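PDB 4ECN: leucine-rich repeat protein, which is of unknown function but, as an extracellular leucine-rich repeat protein with two transthyretin-like domains at its N-terminal end, probably binds other proteins. Local coordinates for residues S37-T49 with T53-N65. Residues are numbered along the deposited sequence; the frame is centred on the assembly and turned at random.
Sequences SMSSAQKIKVVMT and TTVSQTLLLNAYN
Leu61 lies against the Ala41-Ile44 run and is the residue most covered by the opposing segment in this hairpin of strands 43-49 and 54-63. Its CD1 rests 3.6 Å from Ile44 CG2, the two side chains crossing at about a right angle, while Leu61 CD2 meets Ala41 CB at 3.8 Å. Ile44 holds CG1 anti to the backbone N (chi1 -167°), which leaves CG2 as the branch that receives the leucine. Leu17 of strand 10-18 touches Leu61 and Tyr90 of strand 83-93 touches Ile44; Ile44 and Ala41 are buried and Leu61 partly so, within the first DUF4458 domain. With an alanine here in place of Leu61, Ile44 CG2 and Ala41 CB would probably lose this apolar neighbour and a gap would open beside them.

Backbone pairing is antiparallel throughout. Ile44 and Leu59 exchange two bonds, each 2.9 Å between the N of one and the O of the other; both bonds between Val46 and Gln57 are weak.

On the other face Thr58 and Leu60 are exposed, Lys43 and Lys45 partly so. The extended Lys43 chain runs alongside Leu60, with Lys43 CG 3.8 Å from Leu60 CD2. Lys43 NZ forms a salt bridge with Asp97. Lys45 passes its CD 3.6 Å from Thr58 OG1. Ile44 and Val46 thus give one face an aliphatic character, while Lys43, Lys45, Ser56 and Thr58 make the other mainly polar, consistent with its contact with solvent.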
ATOM      1  N   SER A  37     -32.397  30.868 -33.128  1.00128.97           N
ATOM      2  CA  SER A  37     -33.330  31.904 -33.577  1.00130.11           C
ATOM      3  C   SER A  37     -34.776  31.595 -33.109  1.00134.63           C
ATOM      4  O   SER A  37     -35.264  32.250 -32.180  1.00134.64           O
ATOM      5  CB  SER A  37     -33.280  32.052 -35.097  1.00134.03           C
ATOM      6  OG  SER A  37     -31.975  32.369 -35.555  1.00141.52           O
HETATM    7  N   MSE A  38     -35.440  30.588 -33.748  1.00130.84           N
HETATM    8  CA  MSE A  38     -36.802  30.081 -33.474  1.00130.41           C
HETATM    9  C   MSE A  38     -37.879  31.184 -33.661  1.00132.25           C
HETATM   10  O   MSE A  38     -37.747  32.049 -34.537  1.00132.37           O
HETATM   11  CB  MSE A  38     -36.911  29.482 -32.039  1.00132.46           C
HETATM   12  CG  MSE A  38     -36.104  28.191 -31.797  1.00139.09           C
HETATM   13 SE   MSE A  38     -36.612  26.587 -32.835  0.75147.49          SE
HETATM   14  CE  MSE A  38     -38.513  26.675 -32.635  1.00145.02           C
ATOM     15  N   SER A  39     -38.957  31.099 -32.838  1.00126.32           N
ATOM     16  CA  SER A  39     -40.120  31.984 -32.728  1.00125.75           C
ATOM     17  C   SER A  39     -40.924  32.037 -34.056  1.00126.59           C
ATOM     18  O   SER A  39     -41.455  33.080 -34.439  1.00127.02           O
ATOM     19  CB  SER A  39     -39.703  33.380 -32.273  1.00129.91           C
ATOM     20  OG  SER A  39     -39.130  33.327 -30.975  1.00136.33           O
ATOM     21  N   SER A  40     -41.047  30.873 -34.710  1.00120.15           N
ATOM     22  CA  SER A  40     -41.871  30.605 -35.895  1.00119.33           C
ATOM     23  C   SER A  40     -42.747  29.402 -35.595  1.00120.95           C
ATOM     24  O   SER A  40     -43.759  29.178 -36.266  1.00120.76           O
ATOM     25  CB  SER A  40     -41.020  30.380 -37.142  1.00121.85           C
ATOM     26  OG  SER A  40     -41.826  29.967 -38.236  1.00128.74           O
ATOM     27  N   ALA A  41     -42.331  28.637 -34.553  1.00115.22           N
ATOM     28  CA  ALA A  41     -42.954  27.427 -34.027  1.00113.60           C
ATOM     29  C   ALA A  41     -44.251  27.730 -33.280  1.00115.51           C
ATOM     30  O   ALA A  41     -44.321  28.690 -32.506  1.00115.82           O
ATOM     31  CB  ALA A  41     -41.990  26.713 -33.095  1.00113.30           C
ATOM     32  N   GLN A  42     -45.265  26.882 -33.497  1.00109.36           N
ATOM     33  CA  GLN A  42     -46.575  27.015 -32.870  1.00108.50           C
ATOM     34  C   GLN A  42     -47.155  25.615 -32.476  1.00109.12           C
ATOM     35  O   GLN A  42     -48.341  25.511 -32.154  1.00109.67           O
ATOM     36  CB  GLN A  42     -47.542  27.796 -33.787  1.00110.82           C
ATOM     37  CG  GLN A  42     -47.710  27.256 -35.210  1.00122.15           C
ATOM     38  CD  GLN A  42     -48.740  28.039 -35.987  1.00144.76           C
ATOM     39  OE1 GLN A  42     -48.890  29.258 -35.829  1.00141.81           O
ATOM     40  NE2 GLN A  42     -49.476  27.353 -36.850  1.00137.74           N
ATOM     41  N   LYS A  43     -46.295  24.568 -32.440  1.00102.03           N
ATOM     42  CA  LYS A  43     -46.602  23.176 -32.053  1.00 99.79           C
ATOM     43  C   LYS A  43     -45.362  22.464 -31.462  1.00100.07           C
ATOM     44  O   LYS A  43     -44.238  22.951 -31.608  1.00 99.68           O
ATOM     45  CB  LYS A  43     -47.135  22.357 -33.247  1.00101.60           C
ATOM     46  CG  LYS A  43     -48.638  22.410 -33.463  1.00109.91           C
ATOM     47  CD  LYS A  43     -49.045  21.561 -34.671  1.00114.86           C
ATOM     48  CE  LYS A  43     -50.534  21.551 -34.933  1.00115.68           C
ATOM     49  NZ  LYS A  43     -50.883  20.700 -36.101  1.00116.56           N
ATOM     50  N   ILE A  44     -45.579  21.324 -30.782  1.00 93.45           N
ATOM     51  CA  ILE A  44     -44.531  20.482 -30.198  1.00 90.74           C
ATOM     52  C   ILE A  44     -45.074  19.050 -30.056  1.00 92.53           C
ATOM     53  O   ILE A  44     -46.231  18.851 -29.659  1.00 92.68           O
ATOM     54  CB  ILE A  44     -43.953  21.017 -28.849  1.00 93.09           C
ATOM     55  CG1 ILE A  44     -42.655  20.273 -28.462  1.00 91.93           C
ATOM     56  CG2 ILE A  44     -45.000  21.016 -27.703  1.00 94.37           C
ATOM     57  CD1 ILE A  44     -41.898  20.834 -27.309  1.00 94.67           C
ATOM     58  N   LYS A  45     -44.242  18.064 -30.402  1.00 86.36           N
ATOM     59  CA  LYS A  45     -44.583  16.653 -30.256  1.00 84.87           C
ATOM     60  C   LYS A  45     -43.555  16.069 -29.307  1.00 84.17           C
ATOM     61  O   LYS A  45     -42.406  15.827 -29.677  1.00 83.03           O
ATOM     62  CB  LYS A  45     -44.666  15.918 -31.619  1.00 87.63           C
ATOM     63  CG  LYS A  45     -45.169  14.456 -31.533  1.00 99.23           C
ATOM     64  CD  LYS A  45     -45.536  13.846 -32.907  1.00106.12           C
ATOM     65  CE  LYS A  45     -44.357  13.558 -33.813  1.00109.57           C
ATOM     66  NZ  LYS A  45     -44.769  13.356 -35.230  1.00111.50           N
ATOM     67  N   VAL A  46     -43.945  15.936 -28.060  1.00 78.64           N
ATOM     68  CA  VAL A  46     -43.051  15.422 -27.045  1.00 77.34           C
ATOM     69  C   VAL A  46     -43.201  13.887 -27.013  1.00 82.88           C
ATOM     70  O   VAL A  46     -44.294  13.347 -26.790  1.00 83.28           O
ATOM     71  CB  VAL A  46     -43.294  16.094 -25.666  1.00 80.14           C
ATOM     72  CG1 VAL A  46     -42.316  15.577 -24.625  1.00 79.04           C
ATOM     73  CG2 VAL A  46     -43.195  17.615 -25.769  1.00 79.86           C
ATOM     74  N   VAL A  47     -42.086  13.204 -27.279  1.00 79.78           N
ATOM     75  CA  VAL A  47     -41.988  11.747 -27.276  1.00 80.08           C
ATOM     76  C   VAL A  47     -41.641  11.309 -25.837  1.00 86.53           C
ATOM     77  O   VAL A  47     -40.652  11.776 -25.267  1.00 85.59           O
ATOM     78  CB  VAL A  47     -40.957  11.257 -28.336  1.00 82.79           C
ATOM     79  CG1 VAL A  47     -40.764   9.744 -28.281  1.00 82.27           C
ATOM     80  CG2 VAL A  47     -41.365  11.692 -29.737  1.00 82.77           C
HETATM   81  N   MSE A  48     -42.471  10.436 -25.253  1.00 85.91           N
HETATM   82  CA  MSE A  48     -42.289   9.940 -23.884  1.00 87.09           C
HETATM   83  C   MSE A  48     -42.384   8.433 -23.778  1.00 93.90           C
HETATM   84  O   MSE A  48     -42.924   7.786 -24.677  1.00 94.53           O
HETATM   85  CB  MSE A  48     -43.359  10.526 -22.956  1.00 90.53           C
HETATM   86  CG  MSE A  48     -43.176  11.981 -22.609  1.00 98.39           C
HETATM   87 SE   MSE A  48     -44.863  12.677 -21.937  0.75108.29          SE
HETATM   88  CE  MSE A  48     -45.860  12.791 -23.674  1.00105.30           C
ATOM     89  N   THR A  49     -41.928   7.883 -22.636  1.00 91.96           N
ATOM     90  CA  THR A  49     -42.007   6.457 -22.310  1.00 92.64           C
ATOM     91  C   THR A  49     -42.493   6.287 -20.860  1.00 99.41           C
ATOM     92  O   THR A  49     -41.910   6.869 -19.942  1.00 97.55           O
ATOM     93  CB  THR A  49     -40.661   5.747 -22.539  1.00 97.15           C
ATOM     94  OG1 THR A  49     -39.644   6.416 -21.797  1.00 98.64           O
ATOM     95  CG2 THR A  49     -40.269   5.663 -24.007  1.00 92.27           C
ATOM     96  N   THR A  53     -44.305   1.959 -22.708  1.00115.36           N
ATOM     97  CA  THR A  53     -45.294   2.491 -23.651  1.00115.52           C
ATOM     98  C   THR A  53     -44.646   3.730 -24.304  1.00118.51           C
ATOM     99  O   THR A  53     -44.780   4.843 -23.787  1.00118.56           O
ATOM    100  CB  THR A  53     -46.666   2.767 -22.968  1.00122.71           C
ATOM    101  OG1 THR A  53     -47.091   1.615 -22.236  1.00123.36           O
ATOM    102  CG2 THR A  53     -47.755   3.161 -23.967  1.00119.82           C
ATOM    103  N   THR A  54     -43.887   3.513 -25.408  1.00113.36           N
ATOM    104  CA  THR A  54     -43.217   4.583 -26.163  1.00111.93           C
ATOM    105  C   THR A  54     -44.314   5.290 -26.968  1.00114.18           C
ATOM    106  O   THR A  54     -44.606   4.893 -28.099  1.00114.35           O
ATOM    107  CB  THR A  54     -42.051   4.020 -27.026  1.00119.67           C
ATOM    108  OG1 THR A  54     -41.213   3.185 -26.224  1.00119.72           O
ATOM    109  CG2 THR A  54     -41.216   5.117 -27.695  1.00115.96           C
ATOM    110  N   VAL A  55     -44.967   6.295 -26.349  1.00108.88           N
ATOM    111  CA  VAL A  55     -46.079   7.006 -26.980  1.00108.07           C
ATOM    112  C   VAL A  55     -45.810   8.550 -26.919  1.00107.76           C
ATOM    113  O   VAL A  55     -45.358   9.090 -25.900  1.00106.05           O
ATOM    114  CB  VAL A  55     -47.447   6.586 -26.347  1.00112.70           C
ATOM    115  CG1 VAL A  55     -47.513   6.849 -24.841  1.00112.50           C
ATOM    116  CG2 VAL A  55     -48.639   7.197 -27.080  1.00113.19           C
ATOM    117  N   SER A  56     -46.053   9.215 -28.068  1.00102.16           N
ATOM    118  CA  SER A  56     -45.878  10.652 -28.302  1.00100.93           C
ATOM    119  C   SER A  56     -47.225  11.367 -28.419  1.00101.41           C
ATOM    120  O   SER A  56     -48.224  10.736 -28.757  1.00101.62           O
ATOM    121  CB  SER A  56     -45.062  10.885 -29.574  1.00105.05           C
ATOM    122  OG  SER A  56     -45.689  10.365 -30.737  1.00114.18           O
ATOM    123  N   GLN A  57     -47.251  12.680 -28.162  1.00 94.53           N
ATOM    124  CA  GLN A  57     -48.479  13.461 -28.246  1.00 93.62           C
ATOM    125  C   GLN A  57     -48.176  14.860 -28.760  1.00 94.04           C
ATOM    126  O   GLN A  57     -47.203  15.470 -28.325  1.00 93.41           O
ATOM    127  CB  GLN A  57     -49.170  13.519 -26.864  1.00 95.23           C
ATOM    128  CG  GLN A  57     -50.502  14.286 -26.833  1.00103.93           C
ATOM    129  CD  GLN A  57     -51.643  13.558 -27.489  1.00115.45           C
ATOM    130  OE1 GLN A  57     -52.209  12.619 -26.920  1.00108.24           O
ATOM    131  NE2 GLN A  57     -52.042  14.016 -28.674  1.00105.63           N
ATOM    132  N   THR A  58     -49.022  15.376 -29.661  1.00 88.68           N
ATOM    133  CA  THR A  58     -48.854  16.715 -30.222  1.00 87.65           C
ATOM    134  C   THR A  58     -49.695  17.725 -29.412  1.00 91.39           C
ATOM    135  O   THR A  58     -50.859  17.463 -29.087  1.00 91.05           O
ATOM    136  CB  THR A  58     -49.214  16.741 -31.723  1.00 88.71           C
ATOM    137  OG1 THR A  58     -48.549  15.665 -32.397  1.00 84.76           O
ATOM    138  CG2 THR A  58     -48.859  18.077 -32.396  1.00 84.25           C
ATOM    139  N   LEU A  59     -49.067  18.876 -29.088  1.00 87.34           N
ATOM    140  CA  LEU A  59     -49.636  20.020 -28.363  1.00 87.12           C
ATOM    141  C   LEU A  59     -49.304  21.317 -29.087  1.00 90.98           C
ATOM    142  O   LEU A  59     -48.342  21.360 -29.850  1.00 89.90           O
ATOM    143  CB  LEU A  59     -49.113  20.082 -26.906  1.00 86.31           C
ATOM    144  CG  LEU A  59     -49.558  18.978 -25.951  1.00 90.09           C
ATOM    145  CD1 LEU A  59     -48.590  18.829 -24.809  1.00 89.31           C
ATOM    146  CD2 LEU A  59     -50.979  19.189 -25.459  1.00 92.52           C
ATOM    147  N   LEU A  60     -50.079  22.375 -28.833  1.00 88.97           N
ATOM    148  CA  LEU A  60     -49.847  23.688 -29.434  1.00 89.39           C
ATOM    149  C   LEU A  60     -48.996  24.570 -28.509  1.00 93.40           C
ATOM    150  O   LEU A  60     -49.016  24.408 -27.284  1.00 92.63           O
ATOM    151  CB  LEU A  60     -51.185  24.401 -29.756  1.00 90.61           C
ATOM    152  CG  LEU A  60     -52.126  23.760 -30.784  1.00 95.37           C
ATOM    153  CD1 LEU A  60     -53.572  24.105 -30.486  1.00 96.49           C
ATOM    154  CD2 LEU A  60     -51.757  24.151 -32.203  1.00 97.43           C
ATOM    155  N   LEU A  61     -48.260  25.508 -29.115  1.00 90.45           N
ATOM    156  CA  LEU A  61     -47.429  26.498 -28.441  1.00 90.40           C
ATOM    157  C   LEU A  61     -48.172  27.825 -28.307  1.00 96.28           C
ATOM    158  O   LEU A  61     -48.732  28.331 -29.285  1.00 96.30           O
ATOM    159  CB  LEU A  61     -46.112  26.708 -29.219  1.00 89.81           C
ATOM    160  CG  LEU A  61     -44.844  25.975 -28.770  1.00 93.55           C
ATOM    161  CD1 LEU A  61     -45.056  24.497 -28.665  1.00 93.07           C
ATOM    162  CD2 LEU A  61     -43.693  26.243 -29.728  1.00 95.67           C
ATOM    163  N   ASN A  62     -48.181  28.379 -27.097  1.00 94.32           N
ATOM    164  CA  ASN A  62     -48.767  29.682 -26.791  1.00 96.24           C
ATOM    165  C   ASN A  62     -47.612  30.660 -26.583  1.00102.95           C
ATOM    166  O   ASN A  62     -46.695  30.355 -25.809  1.00101.68           O
ATOM    167  CB  ASN A  62     -49.705  29.609 -25.565  1.00 96.40           C
ATOM    168  CG  ASN A  62     -50.836  28.610 -25.680  1.00112.60           C
ATOM    169  OD1 ASN A  62     -51.889  28.879 -26.273  1.00100.72           O
ATOM    170  ND2 ASN A  62     -50.661  27.447 -25.062  1.00104.83           N
ATOM    171  N   ALA A  63     -47.608  31.801 -27.297  1.00102.24           N
ATOM    172  CA  ALA A  63     -46.499  32.746 -27.171  1.00102.71           C
ATOM    173  C   ALA A  63     -46.791  33.849 -26.135  1.00108.64           C
ATOM    174  O   ALA A  63     -47.888  34.414 -26.099  1.00108.87           O
ATOM    175  CB  ALA A  63     -46.177  33.369 -28.518  1.00103.72           C
ATOM    176  N   TYR A  64     -45.783  34.123 -25.290  1.00106.34           N
ATOM    177  CA  TYR A  64     -45.762  35.157 -24.253  1.00107.94           C
ATOM    178  C   TYR A  64     -44.464  36.000 -24.419  1.00113.81           C
ATOM    179  O   TYR A  64     -43.746  35.817 -25.410  1.00112.34           O
ATOM    180  CB  TYR A  64     -45.896  34.546 -22.830  1.00108.94           C
ATOM    181  CG  TYR A  64     -44.818  33.552 -22.441  1.00109.31           C
ATOM    182  CD1 TYR A  64     -44.952  32.198 -22.731  1.00110.48           C
ATOM    183  CD2 TYR A  64     -43.702  33.954 -21.716  1.00109.74           C
ATOM    184  CE1 TYR A  64     -43.972  31.277 -22.362  1.00110.21           C
ATOM    185  CE2 TYR A  64     -42.712  33.044 -21.344  1.00109.53           C
ATOM    186  CZ  TYR A  64     -42.852  31.703 -21.670  1.00116.28           C
ATOM    187  OH  TYR A  64     -41.880  30.795 -21.326  1.00115.83           O
ATOM    188  N   ASN A  65     -44.181  36.927 -23.473  1.00113.20           N
ATOM    189  CA  ASN A  65     -43.009  37.813 -23.522  1.00113.98           C
ATOM    190  C   ASN A  65     -41.682  37.015 -23.393  1.00117.44           C
ATOM    191  O   ASN A  65     -41.474  36.297 -22.409  1.00116.46           O
ATOM    192  CB  ASN A  65     -43.088  38.924 -22.435  1.00117.74           C
ATOM    193  CG  ASN A  65     -43.338  38.540 -20.972  1.00141.42           C
ATOM    194  OD1 ASN A  65     -43.874  39.346 -20.197  1.00135.05           O
ATOM    195  ND2 ASN A  65     -42.923  37.355 -20.523  1.00131.22           N
TER